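FAD synthetase (Saccharomyces cerevisiae, PDB 2WSI) catalyses the transfer of an adenylyl group from ATP to flavin mononucleotide, forming the coenzyme FAD and releasing diphosphate. Local coordinates at residues M9-T14 / Y73-W78. Numbering follows the deposited sequence.
Sequences MCYEIT and YLSCLW
Y11 and W78 meet where two helices cross steeply: helix 3-18, near the N-terminus, lies across helix 64-87, which follows the first strand, 56-59, of the PAPS reductase-like alpha/beta fold. The segment axes approach to 7.4 Å at a signed crossing angle of -107°, and the small S75 sits at the crossing, its CA 3.9 Å from the CA of Y11.

The two aromatic side chains cross at about a right angle. W78 brings the CD1 corner of its pyrrole ring over one face of the phenol ring, close to its root, with CD1 3.3 Å from CG of Y11. The ring planes are inclined at 45°, so this is neither a stack nor a T-shaped pair. With CG anti to the backbone N (chi1 -177°), the W78 indole extends from its helix to the Y11 ring. W78 is further braced by F82, edge-to-face, and by A7 and E8 of helix 3-18.

Beyond S75, C10 meets L74 through their CB atoms, 3.7 Å apart, and SG of C10 touches both CB and CD1 of L74. This side is buried, with L71 also against C10, whereas the aromatic pair is partly exposed.

S75 itself fits against the backbone of helix 3-18, its OG 3.3 Å from CA of Y11 and its CB in contact with O of C10. T14, one turn after C10, also reaches S75, and I34 and R38 of helix 25-45 pack on it. OG1 of T14 lies 3.6 Å from CB of S75 and donates to O of C10 in its own helix at 2.9 Å, on the opposite face of that carbonyl plane from the second donor, N of T14.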
ATOM      1  N   MET A   9      -9.982   5.471  12.255  1.00 11.33           N
ATOM      2  CA  MET A   9      -8.799   6.307  12.065  1.00 14.67           C
ATOM      3  C   MET A   9      -8.535   6.551  10.564  1.00 12.42           C
ATOM      4  O   MET A   9      -8.359   7.691  10.130  1.00 12.19           O
ATOM      5  CB  MET A   9      -7.557   5.676  12.732  1.00 13.11           C
ATOM      6  CG  MET A   9      -6.244   6.540  12.535  1.00 17.75           C
ATOM      7  SD  MET A   9      -4.721   5.764  13.191  1.00  9.67           S
ATOM      8  CE  MET A   9      -4.498   4.451  11.963  1.00 16.57           C
ATOM      9  N   CYS A  10      -8.520   5.488   9.769  1.00 10.64           N
ATOM     10  CA  CYS A  10      -8.226   5.629   8.336  1.00 11.48           C
ATOM     11  C   CYS A  10      -9.330   6.455   7.648  1.00 10.41           C
ATOM     12  O   CYS A  10      -9.091   7.256   6.741  1.00  8.10           O
ATOM     13  CB  CYS A  10      -8.106   4.236   7.720  1.00 10.87           C
ATOM     14  SG  CYS A  10      -6.549   3.411   8.236  1.00 10.88           S
ATOM     15  N   TYR A  11     -10.551   6.277   8.122  1.00  9.33           N
ATOM     16  CA  TYR A  11     -11.663   7.076   7.644  1.00 11.86           C
ATOM     17  C   TYR A  11     -11.411   8.558   7.894  1.00 12.80           C
ATOM     18  O   TYR A  11     -11.660   9.383   7.009  1.00 11.57           O
ATOM     19  CB  TYR A  11     -12.988   6.644   8.295  1.00 12.06           C
ATOM     20  CG  TYR A  11     -14.117   7.564   7.906  1.00 11.07           C
ATOM     21  CD1 TYR A  11     -14.786   7.398   6.682  1.00 16.47           C
ATOM     22  CD2 TYR A  11     -14.503   8.607   8.731  1.00 14.12           C
ATOM     23  CE1 TYR A  11     -15.816   8.276   6.288  1.00 14.57           C
ATOM     24  CE2 TYR A  11     -15.544   9.485   8.351  1.00 13.45           C
ATOM     25  CZ  TYR A  11     -16.191   9.303   7.140  1.00 16.61           C
ATOM     26  OH  TYR A  11     -17.219  10.146   6.776  1.00 19.09           O
ATOM     27  N   GLU A  12     -10.919   8.900   9.090  1.00 14.20           N
ATOM     28  CA  GLU A  12     -10.656  10.309   9.416  1.00 15.58           C
ATOM     29  C   GLU A  12      -9.538  10.840   8.535  1.00 14.21           C
ATOM     30  O   GLU A  12      -9.580  11.988   8.077  1.00 11.72           O
ATOM     31  CB  GLU A  12     -10.265  10.485  10.900  1.00 14.61           C
ATOM     32  CG  GLU A  12     -11.378  10.125  11.888  1.00 24.65           C
ATOM     33  CD  GLU A  12     -10.984  10.367  13.349  1.00 41.70           C
ATOM     34  OE1 GLU A  12      -9.796  10.641  13.639  1.00 44.06           O
ATOM     35  OE2 GLU A  12     -11.870  10.287  14.224  1.00 44.64           O
ATOM     36  N   ILE A  13      -8.536  10.005   8.292  1.00 11.70           N
ATOM     37  CA  ILE A  13      -7.379  10.427   7.497  1.00 10.42           C
ATOM     38  C   ILE A  13      -7.813  10.742   6.087  1.00 10.81           C
ATOM     39  O   ILE A  13      -7.427  11.747   5.511  1.00 10.57           O
ATOM     40  CB  ILE A  13      -6.266   9.349   7.515  1.00  8.64           C
ATOM     41  CG1 ILE A  13      -5.578   9.354   8.890  1.00 13.25           C
ATOM     42  CG2 ILE A  13      -5.211   9.606   6.428  1.00 13.28           C
ATOM     43  CD1 ILE A  13      -4.582   8.181   9.119  1.00 16.12           C
ATOM     44  N   THR A  14      -8.611   9.860   5.525  1.00  9.80           N
ATOM     45  CA  THR A  14      -9.007   9.985   4.147  1.00 10.85           C
ATOM     46  C   THR A  14      -9.958  11.174   4.018  1.00 15.74           C
ATOM     47  O   THR A  14      -9.819  12.001   3.129  1.00 12.73           O
ATOM     48  CB  THR A  14      -9.649   8.665   3.681  1.00 16.13           C
ATOM     49  OG1 THR A  14      -8.678   7.608   3.860  1.00 12.86           O
ATOM     50  CG2 THR A  14     -10.036   8.748   2.209  1.00 17.68           C
ATOM     51  N   TYR A  73      -8.864   1.088   2.076  1.00  6.47           N
ATOM     52  CA  TYR A  73      -9.738  -0.055   2.265  1.00  5.92           C
ATOM     53  C   TYR A  73     -10.360   0.017   3.662  1.00  7.44           C
ATOM     54  O   TYR A  73     -11.571  -0.179   3.828  1.00  7.01           O
ATOM     55  CB  TYR A  73      -8.896  -1.325   2.148  1.00  6.89           C
ATOM     56  CG  TYR A  73      -9.676  -2.619   2.048  1.00  9.86           C
ATOM     57  CD1 TYR A  73     -10.157  -3.051   0.811  1.00 14.15           C
ATOM     58  CD2 TYR A  73      -9.894  -3.419   3.151  1.00  8.84           C
ATOM     59  CE1 TYR A  73     -10.829  -4.236   0.676  1.00 10.42           C
ATOM     60  CE2 TYR A  73     -10.590  -4.634   3.044  1.00 12.76           C
ATOM     61  CZ  TYR A  73     -11.046  -5.036   1.782  1.00 13.86           C
ATOM     62  OH  TYR A  73     -11.715  -6.227   1.592  1.00 14.68           O
ATOM     63  N   LEU A  74      -9.536   0.335   4.657  1.00  8.13           N
ATOM     64  CA  LEU A  74     -10.019   0.461   6.037  1.00  7.33           C
ATOM     65  C   LEU A  74     -10.976   1.626   6.156  1.00  8.56           C
ATOM     66  O   LEU A  74     -11.986   1.536   6.842  1.00  8.57           O
ATOM     67  CB  LEU A  74      -8.837   0.645   7.017  1.00  6.63           C
ATOM     68  CG  LEU A  74      -8.048  -0.667   7.210  1.00  9.05           C
ATOM     69  CD1 LEU A  74      -6.708  -0.414   7.857  1.00 11.85           C
ATOM     70  CD2 LEU A  74      -8.893  -1.671   8.002  1.00 15.75           C
ATOM     71  N   SER A  75     -10.661   2.725   5.485  1.00  8.28           N
ATOM     72  CA  SER A  75     -11.605   3.832   5.438  1.00  8.19           C
ATOM     73  C   SER A  75     -12.967   3.403   4.890  1.00  9.74           C
ATOM     74  O   SER A  75     -14.022   3.743   5.456  1.00 13.26           O
ATOM     75  CB  SER A  75     -11.036   4.973   4.595  1.00 15.60           C
ATOM     76  OG  SER A  75     -11.979   6.021   4.524  1.00 20.23           O
ATOM     77  N   CYS A  76     -12.959   2.646   3.802  1.00  8.44           N
ATOM     78  CA  CYS A  76     -14.213   2.135   3.223  1.00 10.45           C
ATOM     79  C   CYS A  76     -14.880   1.087   4.099  1.00 14.70           C
ATOM     80  O   CYS A  76     -16.121   0.933   4.095  1.00 11.05           O
ATOM     81  CB  CYS A  76     -13.949   1.552   1.840  1.00 10.16           C
ATOM     82  SG  CYS A  76     -13.527   2.849   0.652  1.00 11.49           S
ATOM     83  N   LEU A  77     -14.074   0.356   4.859  1.00  7.68           N
ATOM     84  CA  LEU A  77     -14.647  -0.643   5.777  1.00  8.24           C
ATOM     85  C   LEU A  77     -15.487   0.068   6.861  1.00  8.24           C
ATOM     86  O   LEU A  77     -16.585  -0.384   7.255  1.00  9.34           O
ATOM     87  CB  LEU A  77     -13.511  -1.480   6.393  1.00  9.46           C
ATOM     88  CG  LEU A  77     -13.967  -2.586   7.328  1.00 18.08           C
ATOM     89  CD1 LEU A  77     -14.872  -3.526   6.573  1.00 20.65           C
ATOM     90  CD2 LEU A  77     -12.759  -3.343   7.942  1.00 19.19           C
ATOM     91  N   TRP A  78     -14.974   1.189   7.344  1.00  7.25           N
ATOM     92  CA  TRP A  78     -15.704   1.988   8.330  1.00 10.85           C
ATOM     93  C   TRP A  78     -17.062   2.403   7.728  1.00 11.52           C
ATOM     94  O   TRP A  78     -18.135   2.161   8.309  1.00  9.11           O
ATOM     95  CB  TRP A  78     -14.900   3.222   8.684  1.00  8.20           C
ATOM     96  CG  TRP A  78     -15.519   4.082   9.755  1.00 11.45           C
ATOM     97  CD1 TRP A  78     -15.961   5.388   9.626  1.00 12.64           C
ATOM     98  CD2 TRP A  78     -15.723   3.726  11.130  1.00 13.04           C
ATOM     99  NE1 TRP A  78     -16.436   5.850  10.843  1.00 12.54           N
ATOM    100  CE2 TRP A  78     -16.299   4.850  11.779  1.00 10.68           C
ATOM    101  CE3 TRP A  78     -15.503   2.554  11.872  1.00 10.25           C
ATOM    102  CZ2 TRP A  78     -16.656   4.829  13.135  1.00 14.97           C
ATOM    103  CZ3 TRP A  78     -15.854   2.538  13.215  1.00 12.59           C
ATOM    104  CH2 TRP A  78     -16.425   3.668  13.834  1.00 12.58           C
TER